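Local coordinates for putative arylalkylamine N-Acetyltransferase 7 (PDB 4FD7), which probably transfers an acetyl group from acetyl-CoA to an amine substrate, as a mosquito member of the GNAT superfamily of N-acetyltransferases, at residues A[5-16]-A[170-179]; A[78-89]-A[99-107]. All coordinates share one frame; numbering follows the deposited sequence.

Contact 1: residues A[5-16]-A[170-179]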
loop_
_atom_site.group_PDB
_atom_site.type_symbol
_atom_site.label_atom_id
_atom_site.label_comp_id
_atom_site.label_asym_id
_atom_site.label_seq_id
_atom_site.Cartn_x
_atom_site.Cartn_y
_atom_site.Cartn_z
ATOM N N ARG A 5 8.857 15.430 -3.584
ATOM C CA ARG A 5 8.291 16.071 -2.410
ATOM C C ARG A 5 9.145 17.270 -2.030
ATOM O O ARG A 5 10.365 17.144 -1.932
ATOM C CB ARG A 5 8.267 15.090 -1.235
ATOM C CG ARG A 5 7.945 15.741 0.122
ATOM C CD ARG A 5 7.795 14.671 1.202
ATOM N NE ARG A 5 7.690 15.262 2.536
ATOM C CZ ARG A 5 7.170 14.643 3.592
ATOM N NH1 ARG A 5 7.117 15.264 4.767
ATOM N NH2 ARG A 5 6.715 13.406 3.472
ATOM N N SER A 6 8.515 18.427 -1.816
ATOM C CA SER A 6 9.273 19.634 -1.474
ATOM C C SER A 6 9.946 19.521 -0.115
ATOM O O SER A 6 9.326 19.057 0.845
ATOM C CB SER A 6 8.358 20.854 -1.456
ATOM O OG SER A 6 9.012 21.911 -0.785
ATOM N N VAL A 7 11.191 19.990 -0.027
ATOM C CA VAL A 7 11.969 19.897 1.210
ATOM C C VAL A 7 11.434 20.836 2.288
ATOM O O VAL A 7 11.800 20.723 3.464
ATOM C CB VAL A 7 13.477 20.164 0.972
ATOM C CG1 VAL A 7 14.048 19.162 -0.047
ATOM C CG2 VAL A 7 13.704 21.601 0.499
ATOM N N LYS A 8 10.540 21.735 1.893
ATOM C CA LYS A 8 9.980 22.707 2.830
ATOM C C LYS A 8 8.842 22.135 3.678
ATOM O O LYS A 8 8.491 22.700 4.716
ATOM C CB LYS A 8 9.506 23.948 2.088
ATOM C CG LYS A 8 10.442 24.375 0.977
ATOM C CD LYS A 8 10.732 25.867 1.061
ATOM C CE LYS A 8 11.236 26.401 -0.262
ATOM N NZ LYS A 8 10.627 27.738 -0.558
ATOM N N VAL A 9 8.254 21.033 3.221
ATOM C CA VAL A 9 7.288 20.293 4.028
ATOM C C VAL A 9 8.032 19.653 5.194
ATOM O O VAL A 9 9.018 18.956 4.981
ATOM C CB VAL A 9 6.603 19.187 3.193
ATOM C CG1 VAL A 9 5.596 18.419 4.033
ATOM C CG2 VAL A 9 5.929 19.787 1.952
ATOM N N PRO A 10 7.579 19.890 6.441
ATOM C CA PRO A 10 8.330 19.342 7.583
ATOM C C PRO A 10 8.510 17.829 7.491
ATOM O O PRO A 10 7.588 17.127 7.064
ATOM C CB PRO A 10 7.458 19.716 8.795
ATOM C CG PRO A 10 6.686 20.939 8.321
ATOM C CD PRO A 10 6.395 20.658 6.871
ATOM N N PHE A 11 9.692 17.346 7.867
ATOM C CA PHE A 11 9.991 15.930 7.782
ATOM C C PHE A 11 10.915 15.514 8.913
ATOM O O PHE A 11 11.951 16.149 9.135
ATOM C CB PHE A 11 10.620 15.587 6.427
ATOM C CG PHE A 11 10.851 14.110 6.228
ATOM C CD1 PHE A 11 12.078 13.542 6.528
ATOM C CD2 PHE A 11 9.832 13.292 5.745
ATOM C CE1 PHE A 11 12.295 12.174 6.350
ATOM C CE2 PHE A 11 10.038 11.928 5.558
ATOM C CZ PHE A 11 11.267 11.370 5.874
ATOM N N PRO A 12 10.553 14.442 9.635
ATOM C CA PRO A 12 9.278 13.714 9.521
ATOM C C PRO A 12 8.100 14.437 10.167
ATOM O O PRO A 12 8.246 14.983 11.261
ATOM C CB PRO A 12 9.551 12.405 10.266
ATOM C CG PRO A 12 10.702 12.726 11.190
ATOM C CD PRO A 12 11.540 13.719 10.455
ATOM N N SER A 13 6.953 14.432 9.491
ATOM C CA SER A 13 5.743 15.040 10.013
ATOM C C SER A 13 4.803 13.986 10.559
ATOM O O SER A 13 4.743 12.863 10.044
ATOM C CB SER A 13 5.021 15.812 8.918
ATOM O OG SER A 13 5.807 16.916 8.506
ATOM N N VAL A 14 4.051 14.353 11.588
ATOM C CA VAL A 14 2.956 13.510 12.040
ATOM C C VAL A 14 1.684 13.928 11.328
ATOM O O VAL A 14 1.271 15.089 11.386
ATOM C CB VAL A 14 2.758 13.592 13.564
ATOM C CG1 VAL A 14 1.586 12.689 13.993
ATOM C CG2 VAL A 14 4.043 13.173 14.264
ATOM N N TRP A 15 1.051 12.987 10.646
ATOM C CA TRP A 15 -0.099 13.328 9.817
ATOM C C TRP A 15 -1.446 13.084 10.468
ATOM O O TRP A 15 -2.414 13.774 10.154
ATOM C CB TRP A 15 -0.037 12.596 8.472
ATOM C CG TRP A 15 1.194 12.968 7.679
ATOM C CD1 TRP A 15 2.241 12.155 7.358
ATOM C CD2 TRP A 15 1.506 14.254 7.129
ATOM N NE1 TRP A 15 3.178 12.848 6.638
ATOM C CE2 TRP A 15 2.754 14.139 6.484
ATOM C CE3 TRP A 15 0.850 15.488 7.117
ATOM C CZ2 TRP A 15 3.367 15.220 5.838
ATOM C CZ3 TRP A 15 1.462 16.563 6.477
ATOM C CH2 TRP A 15 2.704 16.417 5.842
ATOM N N HIS A 16 -1.519 12.079 11.333
ATOM C CA HIS A 16 -2.801 11.645 11.876
ATOM C C HIS A 16 -2.623 11.004 13.253
ATOM O O HIS A 16 -1.618 10.344 13.514
ATOM C CB HIS A 16 -3.433 10.652 10.900
ATOM C CG HIS A 16 -4.784 10.152 11.305
ATOM N ND1 HIS A 16 -5.831 10.990 11.628
ATOM C CD2 HIS A 16 -5.266 8.892 11.410
ATOM C CE1 HIS A 16 -6.898 10.266 11.922
ATOM N NE2 HIS A 16 -6.581 8.989 11.802
ATOM N N ARG A 170 -6.166 6.720 6.132
ATOM C CA ARG A 170 -6.802 8.010 6.315
ATOM C C ARG A 170 -5.738 9.092 6.345
ATOM O O ARG A 170 -5.971 10.224 5.897
ATOM C CB ARG A 170 -7.680 8.052 7.587
ATOM C CG ARG A 170 -8.686 9.199 7.538
ATOM C CD ARG A 170 -9.340 9.439 8.902
ATOM N NE ARG A 170 -9.921 8.206 9.420
ATOM C CZ ARG A 170 -11.127 7.751 9.083
ATOM N NH1 ARG A 170 -11.881 8.432 8.226
ATOM N NH2 ARG A 170 -11.579 6.618 9.602
ATOM N N ALA A 171 -4.559 8.737 6.849
ATOM C CA ALA A 171 -3.417 9.671 6.843
ATOM C C ALA A 171 -2.974 10.193 5.463
ATOM O O ALA A 171 -2.181 11.134 5.381
ATOM C CB ALA A 171 -2.227 9.066 7.579
ATOM N N ARG A 172 -3.465 9.591 4.390
ATOM C CA ARG A 172 -3.094 10.029 3.047
ATOM C C ARG A 172 -3.687 11.399 2.753
ATOM O O ARG A 172 -3.157 12.178 1.942
ATOM C CB ARG A 172 -3.570 9.010 2.013
ATOM C CG ARG A 172 -2.693 7.764 1.950
ATOM C CD ARG A 172 -3.163 6.846 0.832
ATOM N NE ARG A 172 -2.591 5.506 0.973
ATOM C CZ ARG A 172 -2.740 4.540 0.073
ATOM N NH1 ARG A 172 -3.424 4.764 -1.047
ATOM N NH2 ARG A 172 -2.191 3.356 0.290
ATOM N N ILE A 173 -4.785 11.695 3.439
ATOM C CA ILE A 173 -5.512 12.933 3.210
ATOM C C ILE A 173 -4.664 14.163 3.578
ATOM O O ILE A 173 -4.435 15.025 2.719
ATOM C CB ILE A 173 -6.904 12.928 3.902
ATOM C CG1 ILE A 173 -7.811 11.870 3.267
ATOM C CG2 ILE A 173 -7.537 14.279 3.804
ATOM C CD1 ILE A 173 -9.107 11.652 4.012
ATOM N N PRO A 174 -4.186 14.261 4.839
ATOM C CA PRO A 174 -3.330 15.430 5.083
ATOM C C PRO A 174 -1.990 15.369 4.339
ATOM O O PRO A 174 -1.491 16.420 3.942
ATOM C CB PRO A 174 -3.116 15.416 6.610
ATOM C CG PRO A 174 -3.439 14.026 7.037
ATOM C CD PRO A 174 -4.447 13.490 6.073
ATOM N N LEU A 175 -1.427 14.180 4.139
ATOM C CA LEU A 175 -0.158 14.066 3.407
ATOM C C LEU A 175 -0.291 14.627 1.991
ATOM O O LEU A 175 0.569 15.387 1.542
ATOM C CB LEU A 175 0.327 12.610 3.349
ATOM C CG LEU A 175 1.551 12.309 2.470
ATOM C CD1 LEU A 175 2.801 13.082 2.922
ATOM C CD2 LEU A 175 1.841 10.814 2.419
ATOM N N CYS A 176 -1.376 14.280 1.301
ATOM C CA CYS A 176 -1.582 14.763 -0.066
ATOM C C CYS A 176 -1.811 16.264 -0.083
ATOM O O CYS A 176 -1.358 16.958 -0.983
ATOM C CB CYS A 176 -2.771 14.080 -0.732
ATOM S SG CYS A 176 -2.463 12.398 -1.264
ATOM N N ARG A 177 -2.540 16.763 0.904
ATOM C CA ARG A 177 -2.813 18.190 0.936
ATOM C C ARG A 177 -1.506 18.936 1.099
ATOM O O ARG A 177 -1.305 20.004 0.512
ATOM C CB ARG A 177 -3.774 18.538 2.080
ATOM C CG ARG A 177 -5.191 18.025 1.871
ATOM C CD ARG A 177 -6.209 18.809 2.708
ATOM N NE ARG A 177 -7.519 18.166 2.696
ATOM C CZ ARG A 177 -8.273 17.970 3.771
ATOM N NH1 ARG A 177 -7.853 18.376 4.964
ATOM N NH2 ARG A 177 -9.456 17.372 3.655
ATOM N N ALA A 178 -0.619 18.367 1.905
ATOM C CA ALA A 178 0.654 19.003 2.211
ATOM C C ALA A 178 1.605 19.061 1.011
ATOM O O ALA A 178 2.273 20.067 0.800
ATOM C CB ALA A 178 1.326 18.328 3.402
ATOM N N VAL A 179 1.648 17.992 0.224
ATOM C CA VAL A 179 2.564 17.935 -0.912
ATOM C C VAL A 179 1.924 18.351 -2.234
ATOM O O VAL A 179 2.590 18.361 -3.266
ATOM C CB VAL A 179 3.162 16.541 -1.065
ATOM C CG1 VAL A 179 3.757 16.098 0.268
ATOM C CG2 VAL A 179 2.088 15.580 -1.529
#
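R5 opens the packing of the N-terminal stretch on helix 172-179, a helix of the GNAT fold that here meets the start of edge strand 14-21. Its extended chain lays CG 4.2 Å from V179 CG1 and carries NH2 to 4.0 Å from L175 CD1; the polar end is held elsewhere, NH1 by a salt bridge to D35 and NH2 by a hydrogen bond to R85 O. A type I turn from S6 to V9 then brings the chain back, and V9 straddles two partners: CG2 lies 3.8 Å from A178 O, while CG1 meets the edge of the W15 indole in its plane.

That indole is the centre of the contact. S13 CB lies over one face toward its rim, and L175 CA over the centre of the opposite one, a CH-pi contact 4.0 Å from the six-membered ring centroid and only 9° off its normal. W15 CH2 reaches A178 CB at 3.4 Å, approached obliquely. With CG anti to the carbonyl carbon and beside the backbone N (chi1 -61°), the indole lies over the helix, and its NE1 hydrogen bonds to D35 OD1 of strand 28-35.

W15 and H16 both face V33 in a classic beta bulge. Within it, H16 CB rests 3.9 Å from A171 CB; the imidazole, turned 53° from the R170 guanidinium, puts CE1 4.0 Å from R170 CD, and E167 OE1 is hydrogen-bonded to H16 NE2 and salt-bridged to R170 NE.

Contact 2: residues A[78-89]-A[99-107]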
loop_
_atom_site.group_PDB
_atom_site.type_symbol
_atom_site.label_atom_id
_atom_site.label_comp_id
_atom_site.label_asym_id
_atom_site.label_seq_id
_atom_site.Cartn_x
_atom_site.Cartn_y
_atom_site.Cartn_z
ATOM N N TRP A 78 10.535 -1.844 -3.141
ATOM C CA TRP A 78 10.323 -1.015 -1.952
ATOM C C TRP A 78 11.519 -0.109 -1.682
ATOM O O TRP A 78 11.347 1.077 -1.362
ATOM C CB TRP A 78 10.080 -1.892 -0.729
ATOM C CG TRP A 78 8.755 -2.595 -0.724
ATOM C CD1 TRP A 78 7.565 -2.119 -1.209
ATOM C CD2 TRP A 78 8.472 -3.883 -0.164
ATOM N NE1 TRP A 78 6.565 -3.038 -0.994
ATOM C CE2 TRP A 78 7.095 -4.136 -0.358
ATOM C CE3 TRP A 78 9.252 -4.855 0.473
ATOM C CZ2 TRP A 78 6.481 -5.315 0.065
ATOM C CZ3 TRP A 78 8.643 -6.037 0.886
ATOM C CH2 TRP A 78 7.272 -6.254 0.680
ATOM N N LYS A 79 12.726 -0.681 -1.775
ATOM C CA LYS A 79 13.943 0.091 -1.534
ATOM C C LYS A 79 14.112 1.220 -2.535
ATOM O O LYS A 79 14.608 2.291 -2.166
ATOM C CB LYS A 79 15.197 -0.795 -1.477
ATOM C CG LYS A 79 15.287 -1.584 -0.183
ATOM C CD LYS A 79 16.630 -2.254 0.005
ATOM C CE LYS A 79 16.625 -3.029 1.302
ATOM N NZ LYS A 79 17.959 -3.597 1.618
ATOM N N ALA A 80 13.696 0.995 -3.777
ATOM C CA ALA A 80 13.701 2.089 -4.758
ATOM C C ALA A 80 12.684 3.169 -4.416
ATOM O O ALA A 80 12.896 4.351 -4.730
ATOM C CB ALA A 80 13.463 1.577 -6.170
ATOM N N MET A 81 11.580 2.778 -3.786
ATOM C CA MET A 81 10.518 3.747 -3.460
ATOM C C MET A 81 10.779 4.627 -2.230
ATOM O O MET A 81 10.392 5.793 -2.210
ATOM C CB MET A 81 9.183 3.028 -3.260
ATOM C CG MET A 81 8.643 2.335 -4.515
ATOM S SD MET A 81 7.245 1.280 -4.100
ATOM C CE MET A 81 6.052 2.500 -3.570
ATOM N N LEU A 82 11.392 4.056 -1.197
ATOM C CA LEU A 82 11.554 4.758 0.087
ATOM C C LEU A 82 12.159 6.168 0.034
ATOM O O LEU A 82 11.693 7.048 0.760
ATOM C CB LEU A 82 12.338 3.894 1.085
ATOM C CG LEU A 82 11.619 2.624 1.537
ATOM C CD1 LEU A 82 12.618 1.623 2.084
ATOM C CD2 LEU A 82 10.585 2.961 2.586
ATOM N N PRO A 83 13.191 6.390 -0.809
ATOM C CA PRO A 83 13.798 7.732 -0.844
ATOM C C PRO A 83 12.876 8.832 -1.338
ATOM O O PRO A 83 13.304 9.993 -1.289
ATOM C CB PRO A 83 14.940 7.575 -1.860
ATOM C CG PRO A 83 15.267 6.130 -1.842
ATOM C CD PRO A 83 13.959 5.436 -1.637
ATOM N N ASP A 84 11.676 8.501 -1.829
ATOM C CA ASP A 84 10.746 9.541 -2.246
ATOM C C ASP A 84 10.175 10.232 -1.010
ATOM O O ASP A 84 9.557 11.280 -1.130
ATOM C CB ASP A 84 9.618 8.978 -3.110
ATOM C CG ASP A 84 10.121 8.408 -4.441
ATOM O OD1 ASP A 84 11.279 8.694 -4.814
ATOM O OD2 ASP A 84 9.349 7.697 -5.122
ATOM N N ARG A 85 10.389 9.635 0.167
ATOM C CA ARG A 85 9.944 10.233 1.433
ATOM C C ARG A 85 8.430 10.434 1.453
ATOM O O ARG A 85 7.902 11.491 1.827
ATOM C CB ARG A 85 10.696 11.533 1.728
ATOM C CG ARG A 85 12.158 11.308 2.112
ATOM C CD ARG A 85 12.758 12.544 2.795
ATOM N NE ARG A 85 14.149 12.330 3.171
ATOM C CZ ARG A 85 14.897 13.224 3.811
ATOM N NH1 ARG A 85 14.377 14.398 4.168
ATOM N NH2 ARG A 85 16.160 12.940 4.097
ATOM N N MET A 86 7.721 9.403 1.030
ATOM C CA MET A 86 6.274 9.481 1.041
ATOM C C MET A 86 5.673 8.341 1.841
ATOM O O MET A 86 4.463 8.314 2.049
ATOM C CB MET A 86 5.708 9.499 -0.393
ATOM C CG MET A 86 6.048 10.781 -1.184
ATOM S SD MET A 86 5.253 12.280 -0.541
ATOM C CE MET A 86 3.540 11.952 -0.940
ATOM N N SER A 87 6.499 7.412 2.310
ATOM C CA SER A 87 5.952 6.234 2.982
ATOM C C SER A 87 5.505 6.508 4.417
ATOM O O SER A 87 6.096 7.328 5.119
ATOM C CB SER A 87 6.905 5.039 2.903
ATOM O OG SER A 87 7.100 4.672 1.544
ATOM N N LEU A 88 4.455 5.806 4.838
ATOM C CA LEU A 88 3.820 6.110 6.117
ATOM C C LEU A 88 3.962 4.991 7.150
ATOM O O LEU A 88 3.940 3.818 6.798
ATOM C CB LEU A 88 2.351 6.445 5.881
ATOM C CG LEU A 88 2.114 7.734 5.085
ATOM C CD1 LEU A 88 0.635 7.921 4.789
ATOM C CD2 LEU A 88 2.657 8.919 5.877
ATOM N N VAL A 89 4.106 5.356 8.428
ATOM C CA VAL A 89 4.314 4.354 9.473
ATOM C C VAL A 89 3.427 4.666 10.673
ATOM O O VAL A 89 3.167 5.839 10.967
ATOM C CB VAL A 89 5.806 4.275 9.907
ATOM C CG1 VAL A 89 6.307 5.599 10.530
ATOM C CG2 VAL A 89 6.032 3.133 10.899
ATOM N N VAL A 99 4.016 -0.522 14.195
ATOM C CA VAL A 99 2.708 -1.174 14.258
ATOM C C VAL A 99 2.253 -1.566 12.855
ATOM O O VAL A 99 1.852 -2.707 12.611
ATOM C CB VAL A 99 1.639 -0.287 14.917
ATOM C CG1 VAL A 99 0.287 -0.968 14.871
ATOM C CG2 VAL A 99 2.018 0.025 16.371
ATOM N N GLY A 100 2.315 -0.604 11.942
ATOM C CA GLY A 100 2.016 -0.853 10.549
ATOM C C GLY A 100 2.847 0.045 9.655
ATOM O O GLY A 100 3.424 1.026 10.113
ATOM N N VAL A 101 2.927 -0.299 8.374
ATOM C CA VAL A 101 3.647 0.527 7.415
ATOM C C VAL A 101 2.963 0.446 6.046
ATOM O O VAL A 101 2.314 -0.543 5.728
ATOM C CB VAL A 101 5.187 0.207 7.392
ATOM C CG1 VAL A 101 5.447 -1.269 7.336
ATOM C CG2 VAL A 101 5.910 0.913 6.256
ATOM N N ASN A 102 3.044 1.528 5.272
ATOM C CA ASN A 102 2.452 1.590 3.939
ATOM C C ASN A 102 3.542 2.200 3.081
ATOM O O ASN A 102 3.915 3.357 3.280
ATOM C CB ASN A 102 1.226 2.513 3.944
ATOM C CG ASN A 102 0.178 2.157 2.874
ATOM O OD1 ASN A 102 -0.916 2.723 2.871
ATOM N ND2 ASN A 102 0.508 1.246 1.966
ATOM N N ILE A 103 4.089 1.411 2.161
ATOM C CA ILE A 103 5.119 1.920 1.260
ATOM C C ILE A 103 4.444 2.618 0.087
ATOM O O ILE A 103 3.679 2.002 -0.652
ATOM C CB ILE A 103 6.058 0.797 0.763
ATOM C CG1 ILE A 103 6.661 0.042 1.953
ATOM C CG2 ILE A 103 7.164 1.365 -0.114
ATOM C CD1 ILE A 103 7.621 0.885 2.793
ATOM N N LEU A 104 4.716 3.914 -0.067
ATOM C CA LEU A 104 3.990 4.725 -1.024
ATOM C C LEU A 104 4.947 5.410 -1.999
ATOM O O LEU A 104 6.111 5.687 -1.663
ATOM C CB LEU A 104 3.177 5.821 -0.302
ATOM C CG LEU A 104 2.221 5.522 0.862
ATOM C CD1 LEU A 104 1.548 6.810 1.307
ATOM C CD2 LEU A 104 1.174 4.515 0.499
ATOM N N ASP A 105 4.455 5.697 -3.197
ATOM C CA ASP A 105 5.166 6.641 -4.063
ATOM C C ASP A 105 4.179 7.388 -4.944
ATOM O O ASP A 105 2.977 7.211 -4.801
ATOM C CB ASP A 105 6.278 5.961 -4.874
ATOM C CG ASP A 105 5.754 5.012 -5.932
ATOM O OD1 ASP A 105 4.525 4.815 -6.053
ATOM O OD2 ASP A 105 6.604 4.439 -6.646
ATOM N N VAL A 106 4.668 8.221 -5.855
ATOM C CA VAL A 106 3.751 8.961 -6.715
ATOM C C VAL A 106 3.748 8.396 -8.133
ATOM O O VAL A 106 4.805 8.227 -8.742
ATOM C CB VAL A 106 4.059 10.469 -6.688
ATOM C CG1 VAL A 106 3.165 11.251 -7.671
ATOM C CG2 VAL A 106 3.882 10.999 -5.262
ATOM N N ALA A 107 2.560 8.043 -8.621
ATOM C CA ALA A 107 2.388 7.588 -9.993
ATOM C C ALA A 107 2.190 8.831 -10.857
ATOM O O ALA A 107 1.503 9.772 -10.457
ATOM C CB ALA A 107 1.199 6.666 -10.105
HETATM O O HOH W 1 8.246 6.520 -0.246
HETATM O O HOH W 2 9.178 5.492 -6.711
HETATM O O HOH W 3 7.429 9.094 -5.750
#
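L88 and N102 form the antiparallel hydrogen-bonded pair of the hairpin built from strands 88-92 and 98-108: L88 N to N102 O is 3.0 Å and N102 N to L88 O 2.9 Å, both in the carbonyl planes. V89 and V101 follow as a non-hydrogen-bonded pair. Toward helix 68-81 the ladder is continued by a side chain, since S87 OG takes the L104 N-H at 3.0 Å with an angle of 164°.

The tight part is centred on I103. Its CG1 sits over the face of the W78 pyrrole ring, 4.3 Å from the centroid and 24° off the normal, and its CD1 meets L82 CD2 at 3.6 Å. M81 runs obliquely to I103 and at about a right angle to D105, its chain bent at the last torsion, which leaves CE 3.5 Å from D105 CG and also against I103 CG2. A single water is fully used here: it accepts from S87 OG and M86 N and donates to M81 O and L104 O, tying the turn to the strand. M86 O, by contrast, is buried against L104 CD1 and has no polar partner in the model.

The wetter end lies at D84 and D105. Their carboxylates run side by side, planes 20° apart, with the OD2 atoms of D84 and D105 4.5 Å from each other, close enough that the two charges probably repel. One water lies between these oxygens; another accepts from V106 N at 2.9 Å and donates to D84 OD2.

Helix 41-55 flanks the V101 side, touching V101 and W78, whereas helix 172-179 packs on L88 and L104 from the other face, and strand 146-155 continues the sheet beyond strand 98-108.

Contacts 1 and 2 have centres about 12 Å apart and both reach one five-stranded antiparallel sheet, contact 1 at its outer strand and contact 2 toward its interior. Two polar bridges, both probable hydrogen bonds, join them: R5 NH2 to R85 O at 2.8 Å and R172 NH2 to N102 OD1 at 2.9 Å. L175, on helix 172-179 of contact 1, also touches L88 of contact 2. In GNAT enzymes the CoA pyrophosphate is generally bound at the start of the helix that probably corresponds to 164-170 here; segment 170-179 starts at the far end of that helix. The L82 side chain of contact 2 comes within about 3 Å of a bound 1,2-ethanediol, probably from the crystallisation liquor, which may mark a pocket.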